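Macrophage migration inhibitory factor (PDB 6LR3) belongs to the macrophage migration inhibitory factor family, small trimeric alpha/beta proteins whose sheets run on between neighbouring subunits. Local coordinates at residues M50-C64 and L88-V102. Sequence-based numbering, arbitrary orientation.
Sequences MGGDRNPCVFATVEC and LNVRRERIVIRFIPV. Unlike the reference sequence in segment 88-102: Asn89 (reference Lys), Val90 (reference Ile). With SO4 (sulfate ion), chain M.
Leu88 CD1 meets Val58 CG2 at 3.6 Å at the end of helix 70-88, which joins parallel strands 58-64 and 95-101 (axes 17° apart) in a beta-alpha-beta crossover. Val90 CG2 continues this apolar patch, touching Pro56 CB and Val58 CG2.

Arg94 then enters the turn and loop of 50-57; bends at chi2 and chi3 fold its chain back so that Pro56 O lies in plane at the guanidinium edge and takes a nearly straight bond from NE (170°). Arg94 NH1 donates to Met50 O at 2.9 Å, from the carbonyl face opposite Asp53 N. Arg94 NH2 donates to Asn55 O at 2.8 Å and forms a salt bridge with Asp53 OD1 at 2.9 Å, the oxygen that accepts Asn55 N in an Asx turn. These bonds set the group's rotation; Met50 CB and Asn55 CB lie over opposite faces.

Eight backbone hydrogen bonds join the two segments. Val96 CG1 packs on Phe59 CD1. A sulfate, probably from the crystallisation liquor, gathers Arg98 of all three subunits; Arg98 NH1 of this chain donates to its O1 at 2.7 Å. Phe99 CD1 packs on Val62 CB, and Ile100 CD1 sits 3.5 Å above this chain's Arg98 guanidinium centre.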
ATOM      1  N   MET B  50     -14.245   6.674  -6.467  1.00 18.49           N
ATOM      2  CA  MET B  50     -15.077   6.001  -5.469  1.00 16.53           C
ATOM      3  C   MET B  50     -16.508   6.037  -5.993  1.00 17.77           C
ATOM      4  O   MET B  50     -16.943   7.111  -6.438  1.00 17.33           O
ATOM      5  CB  MET B  50     -14.971   6.743  -4.136  1.00 17.30           C
ATOM      6  CG  MET B  50     -15.759   6.100  -3.034  1.00 17.25           C
ATOM      7  SD  MET B  50     -15.770   7.210  -1.614  1.00 17.06           S
ATOM      8  CE  MET B  50     -16.558   6.151  -0.406  1.00 18.03           C
ATOM      9  N   GLY B  51     -17.188   4.906  -5.962  1.00 18.73           N
ATOM     10  CA  GLY B  51     -18.599   4.842  -6.400  1.00 19.66           C
ATOM     11  C   GLY B  51     -18.728   5.094  -7.880  1.00 19.74           C
ATOM     12  O   GLY B  51     -19.817   5.502  -8.319  1.00 22.03           O
ATOM     13  N   GLY B  52     -17.654   4.906  -8.642  1.00 19.33           N
ATOM     14  CA  GLY B  52     -17.635   5.155 -10.093  1.00 21.53           C
ATOM     15  C   GLY B  52     -17.615   6.639 -10.414  1.00 24.57           C
ATOM     16  O   GLY B  52     -17.843   6.978 -11.575  1.00 22.41           O
ATOM     17  N   ASP B  53     -17.344   7.513  -9.450  1.00 22.20           N
ATOM     18  CA  ASP B  53     -17.287   8.953  -9.803  1.00 23.45           C
ATOM     19  C   ASP B  53     -16.076   9.616  -9.150  1.00 22.55           C
ATOM     20  O   ASP B  53     -15.432   9.026  -8.245  1.00 21.29           O
ATOM     21  CB  ASP B  53     -18.606   9.650  -9.503  1.00 28.09           C
ATOM     22  CG  ASP B  53     -18.832   9.859  -8.033  1.00 29.26           C
ATOM     23  OD1 ASP B  53     -17.935  10.441  -7.403  1.00 29.56           O
ATOM     24  OD2 ASP B  53     -19.899   9.442  -7.545  1.00 35.66           O
ATOM     25  N   ARG B  54     -15.765  10.809  -9.622  1.00 21.31           N
ATOM     26  CA  ARG B  54     -14.503  11.487  -9.293  1.00 20.68           C
ATOM     27  C   ARG B  54     -14.771  12.659  -8.357  1.00 18.20           C
ATOM     28  O   ARG B  54     -13.892  13.517  -8.248  1.00 19.39           O
ATOM     29  CB  ARG B  54     -13.791  11.854 -10.588  1.00 21.00           C
ATOM     30  CG  ARG B  54     -13.439  10.635 -11.430  1.00 20.94           C
ATOM     31  CD  ARG B  54     -12.541  11.030 -12.544  1.00 24.34           C
ATOM     32  NE  ARG B  54     -12.094   9.924 -13.376  1.00 23.44           N
ATOM     33  CZ  ARG B  54     -11.090   9.110 -13.085  1.00 25.74           C
ATOM     34  NH1 ARG B  54     -10.462   9.216 -11.933  1.00 27.14           N
ATOM     35  NH2 ARG B  54     -10.727   8.176 -13.933  1.00 27.37           N
ATOM     36  N   ASN B  55     -15.894  12.665  -7.659  1.00 17.98           N
ATOM     37  CA  ASN B  55     -16.086  13.639  -6.560  1.00 18.94           C
ATOM     38  C   ASN B  55     -14.979  13.383  -5.536  1.00 19.04           C
ATOM     39  O   ASN B  55     -14.418  12.277  -5.466  1.00 16.41           O
ATOM     40  CB  ASN B  55     -17.474  13.540  -5.937  1.00 22.26           C
ATOM     41  CG  ASN B  55     -18.537  13.996  -6.915  1.00 25.55           C
ATOM     42  OD1 ASN B  55     -18.308  14.891  -7.722  1.00 31.77           O
ATOM     43  ND2 ASN B  55     -19.673  13.331  -6.878  1.00 32.13           N
ATOM     44  N   PRO B  56     -14.617  14.392  -4.737  1.00 16.32           N
ATOM     45  CA  PRO B  56     -13.517  14.251  -3.786  1.00 16.36           C
ATOM     46  C   PRO B  56     -13.768  13.035  -2.896  1.00 16.54           C
ATOM     47  O   PRO B  56     -14.894  12.792  -2.461  1.00 15.69           O
ATOM     48  CB  PRO B  56     -13.567  15.558  -2.980  1.00 16.92           C
ATOM     49  CG  PRO B  56     -14.097  16.545  -4.000  1.00 17.58           C
ATOM     50  CD  PRO B  56     -15.154  15.757  -4.745  1.00 19.62           C
ATOM     51  N   CYS B  57     -12.715  12.270  -2.675  1.00 15.73           N
ATOM     52  CA  CYS B  57     -12.763  11.091  -1.811  1.00 14.45           C
ATOM     53  C   CYS B  57     -11.396  10.874  -1.167  1.00 14.45           C
ATOM     54  O   CYS B  57     -10.401  11.440  -1.605  1.00 14.29           O
ATOM     55  CB  CYS B  57     -13.211   9.850  -2.585  1.00 13.85           C
ATOM     56  SG  CYS B  57     -12.005   9.246  -3.782  1.00 15.89           S
ATOM     57  N   VAL B  58     -11.394  10.068  -0.127  1.00 14.41           N
ATOM     58  CA  VAL B  58     -10.152   9.642   0.586  1.00 13.77           C
ATOM     59  C   VAL B  58     -10.279   8.171   0.920  1.00 14.03           C
ATOM     60  O   VAL B  58     -11.279   7.776   1.512  1.00 13.27           O
ATOM     61  CB  VAL B  58      -9.936  10.413   1.902  1.00 15.43           C
ATOM     62  CG1 VAL B  58      -8.702   9.880   2.615  1.00 16.79           C
ATOM     63  CG2 VAL B  58      -9.870  11.911   1.684  1.00 18.14           C
ATOM     64  N   PHE B  59      -9.234   7.421   0.619  1.00 12.13           N
ATOM     65  CA  PHE B  59      -8.966   6.120   1.250  1.00 12.85           C
ATOM     66  C   PHE B  59      -7.661   6.277   1.997  1.00 12.76           C
ATOM     67  O   PHE B  59      -6.630   6.563   1.377  1.00 13.01           O
ATOM     68  CB  PHE B  59      -8.889   4.987   0.230  1.00 13.05           C
ATOM     69  CG  PHE B  59      -8.467   3.697   0.872  1.00 13.61           C
ATOM     70  CD1 PHE B  59      -9.203   3.176   1.911  1.00 14.06           C
ATOM     71  CD2 PHE B  59      -7.340   3.009   0.450  1.00 14.53           C
ATOM     72  CE1 PHE B  59      -8.820   2.008   2.545  1.00 14.40           C
ATOM     73  CE2 PHE B  59      -6.958   1.831   1.071  1.00 14.52           C
ATOM     74  CZ  PHE B  59      -7.708   1.330   2.120  1.00 15.75           C
ATOM     75  N   ALA B  60      -7.702   6.108   3.314  1.00 13.07           N
ATOM     76  CA  ALA B  60      -6.498   6.263   4.141  1.00 13.04           C
ATOM     77  C   ALA B  60      -6.228   4.953   4.879  1.00 12.70           C
ATOM     78  O   ALA B  60      -7.190   4.195   5.122  1.00 13.40           O
ATOM     79  CB  ALA B  60      -6.646   7.414   5.093  1.00 13.02           C
ATOM     80  N   THR B  61      -4.975   4.723   5.230  1.00 12.23           N
ATOM     81  CA  THR B  61      -4.581   3.559   6.032  1.00 12.58           C
ATOM     82  C   THR B  61      -3.736   4.037   7.216  1.00 13.67           C
ATOM     83  O   THR B  61      -2.958   4.991   7.102  1.00 12.41           O
ATOM     84  CB  THR B  61      -3.897   2.473   5.202  1.00 14.65           C
ATOM     85  OG1 THR B  61      -2.648   2.949   4.715  1.00 15.10           O
ATOM     86  CG2 THR B  61      -4.751   2.013   4.039  1.00 14.36           C
ATOM     87  N   VAL B  62      -3.868   3.306   8.308  1.00 14.32           N
ATOM     88  CA  VAL B  62      -3.112   3.526   9.549  1.00 14.95           C
ATOM     89  C   VAL B  62      -2.428   2.221   9.899  1.00 14.45           C
ATOM     90  O   VAL B  62      -3.109   1.290  10.230  1.00 16.79           O
ATOM     91  CB  VAL B  62      -4.026   3.998  10.683  1.00 14.25           C
ATOM     92  CG1 VAL B  62      -3.243   4.168  11.970  1.00 14.02           C
ATOM     93  CG2 VAL B  62      -4.763   5.282  10.286  1.00 13.82           C
ATOM     94  N   GLU B  63      -1.122   2.151   9.689  1.00 13.65           N
ATOM     95  CA  GLU B  63      -0.281   0.989  10.037  1.00 14.09           C
ATOM     96  C   GLU B  63       0.346   1.286  11.396  1.00 14.92           C
ATOM     97  O   GLU B  63       0.993   2.325  11.549  1.00 14.36           O
ATOM     98  CB  GLU B  63       0.761   0.726   8.966  1.00 14.42           C
ATOM     99  CG  GLU B  63       0.176   0.249   7.644  1.00 16.61           C
ATOM    100  CD  GLU B  63       1.164   0.288   6.488  1.00 18.13           C
ATOM    101  OE1 GLU B  63       1.254   1.350   5.858  1.00 18.78           O
ATOM    102  OE2 GLU B  63       1.889  -0.731   6.273  1.00 20.79           O
ATOM    103  N   CYS B  64       0.156   0.408  12.358  1.00 14.18           N
ATOM    104  CA  CYS B  64       0.671   0.637  13.723  1.00 15.67           C
ATOM    105  C   CYS B  64       0.958  -0.697  14.401  1.00 15.87           C
ATOM    106  O   CYS B  64       0.179  -1.634  14.224  1.00 14.43           O
ATOM    107  CB  CYS B  64      -0.321   1.452  14.538  1.00 15.93           C
ATOM    108  SG  CYS B  64       0.382   2.079  16.087  1.00 16.51           S
ATOM    109  N   LEU B  88      -9.315  18.811   3.355  1.00 17.85           N
ATOM    110  CA  LEU B  88      -9.469  18.313   1.970  1.00 17.06           C
ATOM    111  C   LEU B  88     -10.826  18.684   1.390  1.00 16.76           C
ATOM    112  O   LEU B  88     -11.015  18.443   0.199  1.00 15.67           O
ATOM    113  CB  LEU B  88      -9.256  16.798   1.933  1.00 15.85           C
ATOM    114  CG  LEU B  88      -7.968  16.287   2.604  1.00 19.05           C
ATOM    115  CD1 LEU B  88      -7.830  14.808   2.492  1.00 18.69           C
ATOM    116  CD2 LEU B  88      -6.759  16.965   2.020  1.00 19.47           C
ATOM    117  N   ASN B  89     -11.753  19.172   2.203  1.00 17.30           N
ATOM    118  CA  ASN B  89     -13.140  19.474   1.780  1.00 18.70           C
ATOM    119  C   ASN B  89     -13.750  18.223   1.164  1.00 18.00           C
ATOM    120  O   ASN B  89     -14.420  18.317   0.123  1.00 17.76           O
ATOM    121  CB  ASN B  89     -13.152  20.665   0.827  1.00 18.76           C
ATOM    122  CG  ASN B  89     -12.763  21.923   1.564  1.00 22.01           C
ATOM    123  OD1 ASN B  89     -13.431  22.291   2.528  1.00 22.31           O
ATOM    124  ND2 ASN B  89     -11.750  22.618   1.088  1.00 22.24           N
ATOM    125  N   VAL B  90     -13.515  17.077   1.792  1.00 15.33           N
ATOM    126  CA  VAL B  90     -14.155  15.810   1.390  1.00 17.71           C
ATOM    127  C   VAL B  90     -15.321  15.594   2.341  1.00 18.04           C
ATOM    128  O   VAL B  90     -15.185  15.866   3.552  1.00 21.51           O
ATOM    129  CB  VAL B  90     -13.120  14.677   1.433  1.00 18.84           C
ATOM    130  CG1 VAL B  90     -13.719  13.339   1.114  1.00 21.72           C
ATOM    131  CG2 VAL B  90     -12.021  14.927   0.416  1.00 19.47           C
ATOM    132  N   ARG B  91     -16.448  15.122   1.814  1.00 17.76           N
ATOM    133  CA  ARG B  91     -17.601  14.783   2.670  1.00 18.65           C
ATOM    134  C   ARG B  91     -17.281  13.540   3.487  1.00 15.86           C
ATOM    135  O   ARG B  91     -16.525  12.632   2.991  1.00 15.73           O
ATOM    136  CB  ARG B  91     -18.808  14.548   1.783  1.00 20.83           C
ATOM    137  CG  ARG B  91     -19.312  15.850   1.159  1.00 24.52           C
ATOM    138  CD  ARG B  91     -20.188  15.716  -0.071  1.00 29.66           C
ATOM    139  NE  ARG B  91     -20.792  14.436  -0.345  1.00 38.43           N
ATOM    140  CZ  ARG B  91     -20.572  13.689  -1.424  1.00 38.83           C
ATOM    141  NH1 ARG B  91     -19.731  14.077  -2.383  1.00 39.77           N
ATOM    142  NH2 ARG B  91     -21.189  12.525  -1.509  1.00 42.72           N
ATOM    143  N   ARG B  92     -17.849  13.443   4.681  1.00 15.40           N
ATOM    144  CA  ARG B  92     -17.630  12.270   5.553  1.00 15.07           C
ATOM    145  C   ARG B  92     -18.025  10.991   4.806  1.00 15.88           C
ATOM    146  O   ARG B  92     -17.337   9.959   4.998  1.00 17.05           O
ATOM    147  CB  ARG B  92     -18.398  12.397   6.864  1.00 17.80           C
ATOM    148  CG  ARG B  92     -17.862  11.508   7.956  1.00 17.72           C
ATOM    149  CD  ARG B  92     -18.633  11.644   9.251  1.00 20.42           C
ATOM    150  NE  ARG B  92     -18.517  12.995   9.797  1.00 19.38           N
ATOM    151  CZ  ARG B  92     -17.548  13.434  10.577  1.00 19.19           C
ATOM    152  NH1 ARG B  92     -16.540  12.663  10.934  1.00 20.14           N
ATOM    153  NH2 ARG B  92     -17.579  14.688  11.001  1.00 21.47           N
ATOM    154  N   GLU B  93     -19.054  11.036   3.954  1.00 17.06           N
ATOM    155  CA  GLU B  93     -19.521   9.830   3.237  1.00 18.16           C
ATOM    156  C   GLU B  93     -18.629   9.529   2.035  1.00 17.37           C
ATOM    157  O   GLU B  93     -18.996   8.622   1.244  1.00 16.85           O
ATOM    158  CB  GLU B  93     -20.999   9.981   2.833  1.00 18.85           C
ATOM    159  CG  GLU B  93     -21.233  11.082   1.818  1.00 20.85           C
ATOM    160  CD  GLU B  93     -21.641  12.424   2.415  1.00 27.49           C
ATOM    161  OE1 GLU B  93     -21.259  12.772   3.585  1.00 26.67           O
ATOM    162  OE2 GLU B  93     -22.320  13.172   1.667  1.00 33.75           O
ATOM    163  N   ARG B  94     -17.493  10.217   1.873  1.00 15.22           N
ATOM    164  CA  ARG B  94     -16.516   9.928   0.808  1.00 15.48           C
ATOM    165  C   ARG B  94     -15.176   9.540   1.439  1.00 14.52           C
ATOM    166  O   ARG B  94     -14.127   9.656   0.757  1.00 14.80           O
ATOM    167  CB  ARG B  94     -16.396  11.112  -0.139  1.00 16.23           C
ATOM    168  CG  ARG B  94     -17.666  11.378  -0.926  1.00 18.06           C
ATOM    169  CD  ARG B  94     -17.890  10.367  -2.024  1.00 19.00           C
ATOM    170  NE  ARG B  94     -16.947  10.573  -3.119  1.00 15.78           N
ATOM    171  CZ  ARG B  94     -16.959   9.863  -4.239  1.00 17.45           C
ATOM    172  NH1 ARG B  94     -17.846   8.907  -4.408  1.00 17.16           N
ATOM    173  NH2 ARG B  94     -16.064  10.086  -5.181  1.00 16.95           N
ATOM    174  N   ILE B  95     -15.196   9.110   2.698  1.00 13.99           N
ATOM    175  CA  ILE B  95     -13.944   8.745   3.433  1.00 14.80           C
ATOM    176  C   ILE B  95     -14.050   7.308   3.932  1.00 14.24           C
ATOM    177  O   ILE B  95     -14.993   6.995   4.638  1.00 15.70           O
ATOM    178  CB  ILE B  95     -13.673   9.702   4.606  1.00 14.92           C
ATOM    179  CG1 ILE B  95     -13.606  11.149   4.136  1.00 15.84           C
ATOM    180  CG2 ILE B  95     -12.423   9.293   5.359  1.00 16.14           C
ATOM    181  CD1 ILE B  95     -13.673  12.167   5.265  1.00 16.88           C
ATOM    182  N   VAL B  96     -13.024   6.524   3.625  1.00 14.29           N
ATOM    183  CA  VAL B  96     -12.850   5.162   4.175  1.00 12.56           C
ATOM    184  C   VAL B  96     -11.435   5.091   4.746  1.00 14.26           C
ATOM    185  O   VAL B  96     -10.502   5.561   4.109  1.00 14.41           O
ATOM    186  CB  VAL B  96     -13.098   4.090   3.115  1.00 14.38           C
ATOM    187  CG1 VAL B  96     -12.651   2.713   3.579  1.00 14.46           C
ATOM    188  CG2 VAL B  96     -14.566   4.068   2.722  1.00 14.47           C
ATOM    189  N   ILE B  97     -11.292   4.523   5.918  1.00 14.43           N
ATOM    190  CA  ILE B  97      -9.980   4.378   6.604  1.00 14.11           C
ATOM    191  C   ILE B  97      -9.822   2.923   7.032  1.00 14.54           C
ATOM    192  O   ILE B  97     -10.715   2.383   7.661  1.00 15.87           O
ATOM    193  CB  ILE B  97      -9.847   5.338   7.800  1.00 13.66           C
ATOM    194  CG1 ILE B  97     -10.149   6.788   7.424  1.00 14.50           C
ATOM    195  CG2 ILE B  97      -8.474   5.166   8.422  1.00 14.34           C
ATOM    196  CD1 ILE B  97     -10.431   7.696   8.606  1.00 14.56           C
ATOM    197  N   ARG B  98      -8.698   2.321   6.689  1.00 13.89           N
ATOM    198  CA  ARG B  98      -8.361   0.958   7.117  1.00 14.31           C
ATOM    199  C   ARG B  98      -7.256   1.054   8.163  1.00 14.98           C
ATOM    200  O   ARG B  98      -6.241   1.717   7.953  1.00 14.34           O
ATOM    201  CB  ARG B  98      -7.921   0.104   5.941  1.00 14.31           C
ATOM    202  CG  ARG B  98      -7.498  -1.296   6.322  1.00 14.96           C
ATOM    203  CD  ARG B  98      -7.115  -2.094   5.106  1.00 15.02           C
ATOM    204  NE  ARG B  98      -6.422  -3.260   5.595  1.00 15.90           N
ATOM    205  CZ  ARG B  98      -5.385  -3.837   5.038  1.00 17.89           C
ATOM    206  NH1 ARG B  98      -4.933  -3.450   3.860  1.00 19.29           N
ATOM    207  NH2 ARG B  98      -4.781  -4.826   5.684  1.00 19.31           N
ATOM    208  N   PHE B  99      -7.472   0.356   9.269  1.00 14.79           N
ATOM    209  CA  PHE B  99      -6.527   0.232  10.393  1.00 14.56           C
ATOM    210  C   PHE B  99      -5.815  -1.113  10.229  1.00 14.66           C
ATOM    211  O   PHE B  99      -6.459  -2.137  10.115  1.00 13.81           O
ATOM    212  CB  PHE B  99      -7.287   0.406  11.700  1.00 15.90           C
ATOM    213  CG  PHE B  99      -7.896   1.782  11.819  1.00 15.92           C
ATOM    214  CD1 PHE B  99      -7.162   2.812  12.375  1.00 15.28           C
ATOM    215  CD2 PHE B  99      -9.151   2.052  11.310  1.00 15.83           C
ATOM    216  CE1 PHE B  99      -7.702   4.092  12.455  1.00 16.01           C
ATOM    217  CE2 PHE B  99      -9.679   3.333  11.391  1.00 16.47           C
ATOM    218  CZ  PHE B  99      -8.952   4.345  11.958  1.00 16.28           C
ATOM    219  N   ILE B 100      -4.490  -1.073  10.160  1.00 14.31           N
ATOM    220  CA  ILE B 100      -3.629  -2.230   9.807  1.00 15.49           C
ATOM    221  C   ILE B 100      -2.677  -2.515  10.963  1.00 15.11           C
ATOM    222  O   ILE B 100      -1.681  -1.821  11.161  1.00 14.51           O
ATOM    223  CB  ILE B 100      -2.879  -1.983   8.495  1.00 16.20           C
ATOM    224  CG1 ILE B 100      -3.825  -1.543   7.371  1.00 14.46           C
ATOM    225  CG2 ILE B 100      -2.083  -3.237   8.142  1.00 16.71           C
ATOM    226  CD1 ILE B 100      -3.152  -1.284   6.052  1.00 15.72           C
ATOM    227  N   PRO B 101      -2.952  -3.578  11.734  1.00 17.37           N
ATOM    228  CA  PRO B 101      -2.076  -3.987  12.829  1.00 17.57           C
ATOM    229  C   PRO B 101      -0.794  -4.576  12.255  1.00 16.62           C
ATOM    230  O   PRO B 101      -0.853  -5.310  11.274  1.00 18.12           O
ATOM    231  CB  PRO B 101      -2.851  -5.063  13.600  1.00 20.29           C
ATOM    232  CG  PRO B 101      -4.119  -5.355  12.796  1.00 23.89           C
ATOM    233  CD  PRO B 101      -4.159  -4.420  11.612  1.00 19.87           C
ATOM    234  N   VAL B 102       0.337  -4.143  12.781  1.00 15.87           N
ATOM    235  CA  VAL B 102       1.669  -4.612  12.324  1.00 16.37           C
ATOM    236  C   VAL B 102       2.331  -5.376  13.455  1.00 17.14           C
ATOM    237  O   VAL B 102       2.457  -4.843  14.542  1.00 16.63           O
ATOM    238  CB  VAL B 102       2.535  -3.430  11.883  1.00 16.10           C
ATOM    239  CG1 VAL B 102       3.912  -3.926  11.429  1.00 15.78           C
ATOM    240  CG2 VAL B 102       1.827  -2.619  10.824  1.00 17.02           C
TER
HETATM  241  S   SO4 M 201      -1.382  -4.534   3.731  1.00 27.41           S
HETATM  242  O1  SO4 M 201      -2.522  -4.143   2.940  1.00 28.45           O
HETATM  243  O2  SO4 M 201      -0.274  -4.838   2.835  1.00 30.53           O
HETATM  244  O3  SO4 M 201      -1.693  -5.643   4.509  1.00 23.49           O
HETATM  245  O4  SO4 M 201      -0.998  -3.415   4.532  1.00 31.84           O
HETATM  246  O   HOH W   1     -16.518  14.613  -1.121  1.00 17.17           O